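Local coordinates for MJ fibrillarin homologue (Methanocaldococcus jannaschii, PDB 1FBN), which probably methylates ribose 2'-hydroxyl groups of rRNA and tRNA from S-adenosyl-L-methionine, at sites chosen by a guide RNA within box C/D ribonucleoprotein particles, at residues 63-68 / 214-219. Sequence-based numbering, arbitrary orientation.
Sequences IIKGLK and EPFEKD
The aliphatic part of K65 runs past the rim of the F216 ring and on to P215. K65 CG meets the ring edge near the ring plane, 3.8 Å from F216 CE2, and K65 CD lies 3.8 Å from P215 CD. I64 reaches the same ring with its CG2 branch, 3.9 Å from F216 CZ; that methyl stands anti to the backbone N (CG1 has chi1 -70°), while CG1 leads the rest of the side chain away. P215 CB in turn lies over one face of the F216 ring, offset toward the rim.

These residues join the C-terminal end of helix 58-64 to the loop between strands 205-212 and 220-227, the antiparallel pair at one border of the mixed seven-stranded sheet of this Rossmann-like methyltransferase. The helix ends in a Schellman motif, with G66 at positive phi as the C' residue and G66 N bonded to I63 O at 3.1 Å.

The polar contacts gather at the ammonium group of K65. Bends at chi2, chi3 and chi4, all near -60°, curl the chain so that NZ hydrogen-bonds to D212 O and forms a long salt bridge to E214 OE1 at 4.0 Å. Were K65 shortened to an alanine, D212 O would probably lose its hydrogen-bond donor and the E214 carboxylate its cation, and P215 CD and the adjoining edge of the F216 ring would be uncovered. The F216 side chain also touches P54 and N55.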
# COMPACT_ATOMS: atom_id res chain seq x y z
N ILE A 63 8.03 -5.33 1.03
CA ILE A 63 9.31 -4.74 1.42
C ILE A 63 10.21 -5.81 2.04
O ILE A 63 11.38 -5.93 1.66
CB ILE A 63 9.12 -3.56 2.41
CG1 ILE A 63 8.39 -2.41 1.72
CG2 ILE A 63 10.47 -3.07 2.92
CD1 ILE A 63 8.01 -1.27 2.65
N ILE A 64 9.66 -6.62 2.94
CA ILE A 64 10.42 -7.69 3.60
C ILE A 64 10.95 -8.68 2.55
O ILE A 64 12.09 -9.14 2.65
CB ILE A 64 9.55 -8.45 4.66
CG1 ILE A 64 9.27 -7.56 5.87
CG2 ILE A 64 10.25 -9.73 5.12
CD1 ILE A 64 10.48 -7.25 6.73
N LYS A 65 10.13 -8.95 1.53
CA LYS A 65 10.50 -9.88 0.47
C LYS A 65 11.36 -9.30 -0.66
O LYS A 65 11.52 -9.94 -1.71
CB LYS A 65 9.26 -10.56 -0.11
CG LYS A 65 8.56 -11.53 0.84
CD LYS A 65 9.50 -12.65 1.31
CE LYS A 65 10.12 -13.43 0.15
NZ LYS A 65 9.12 -14.01 -0.79
N GLY A 66 11.85 -8.07 -0.49
CA GLY A 66 12.72 -7.49 -1.50
C GLY A 66 12.29 -6.36 -2.42
O GLY A 66 12.95 -6.13 -3.44
N LEU A 67 11.21 -5.65 -2.10
CA LEU A 67 10.76 -4.54 -2.94
C LEU A 67 11.90 -3.53 -3.03
O LEU A 67 12.49 -3.15 -2.01
CB LEU A 67 9.54 -3.86 -2.30
CG LEU A 67 8.91 -2.70 -3.07
CD1 LEU A 67 8.25 -3.22 -4.33
CD2 LEU A 67 7.90 -1.98 -2.21
N LYS A 68 12.24 -3.11 -4.25
CA LYS A 68 13.32 -2.14 -4.47
C LYS A 68 12.81 -0.75 -4.86
O LYS A 68 13.49 0.25 -4.64
CB LYS A 68 14.30 -2.64 -5.54
CG LYS A 68 14.94 -3.98 -5.22
CD LYS A 68 15.72 -3.94 -3.92
CE LYS A 68 16.21 -5.32 -3.55
NZ LYS A 68 16.82 -5.35 -2.20
N GLU A 214 5.12 -14.45 -1.16
CA GLU A 214 4.92 -15.87 -0.87
C GLU A 214 4.69 -16.42 0.53
O GLU A 214 3.68 -17.11 0.76
CB GLU A 214 6.03 -16.68 -1.57
CG GLU A 214 6.20 -18.13 -1.11
CD GLU A 214 7.52 -18.35 -0.38
OE1 GLU A 214 8.58 -17.96 -0.93
OE2 GLU A 214 7.49 -18.90 0.74
N PRO A 215 5.61 -16.18 1.49
CA PRO A 215 5.33 -16.74 2.82
C PRO A 215 4.06 -16.15 3.45
O PRO A 215 3.13 -16.86 3.81
CB PRO A 215 6.58 -16.37 3.63
CG PRO A 215 7.63 -16.16 2.59
CD PRO A 215 6.89 -15.46 1.49
N PHE A 216 4.01 -14.82 3.49
CA PHE A 216 2.92 -14.07 4.09
C PHE A 216 1.56 -14.20 3.40
O PHE A 216 0.52 -14.15 4.06
CB PHE A 216 3.35 -12.61 4.21
CG PHE A 216 4.74 -12.45 4.74
CD1 PHE A 216 5.00 -12.59 6.10
CD2 PHE A 216 5.81 -12.23 3.87
CE1 PHE A 216 6.30 -12.52 6.58
CE2 PHE A 216 7.11 -12.16 4.34
CZ PHE A 216 7.36 -12.31 5.70
N GLU A 217 1.59 -14.36 2.08
CA GLU A 217 0.37 -14.52 1.27
C GLU A 217 0.67 -15.47 0.12
O GLU A 217 1.61 -15.25 -0.64
CB GLU A 217 -0.09 -13.17 0.70
CG GLU A 217 -0.56 -12.15 1.73
CD GLU A 217 -1.82 -12.57 2.46
OE1 GLU A 217 -2.63 -13.34 1.91
OE2 GLU A 217 -2.01 -12.11 3.61
N LYS A 218 -0.13 -16.53 -0.01
CA LYS A 218 0.09 -17.50 -1.08
C LYS A 218 -0.52 -17.09 -2.41
O LYS A 218 -1.69 -16.71 -2.48
CB LYS A 218 -0.37 -18.89 -0.65
CG LYS A 218 0.49 -19.43 0.48
CD LYS A 218 -0.06 -20.70 1.10
CE LYS A 218 0.82 -21.16 2.26
NZ LYS A 218 0.31 -22.41 2.90
N ASP A 219 0.30 -17.16 -3.45
CA ASP A 219 -0.08 -16.79 -4.81
C ASP A 219 -0.53 -15.33 -4.93
O ASP A 219 -1.56 -15.02 -5.54
CB ASP A 219 -1.12 -17.76 -5.38
CG ASP A 219 -0.55 -19.14 -5.65
OD1 ASP A 219 0.57 -19.22 -6.20
OD2 ASP A 219 -1.21 -20.14 -5.31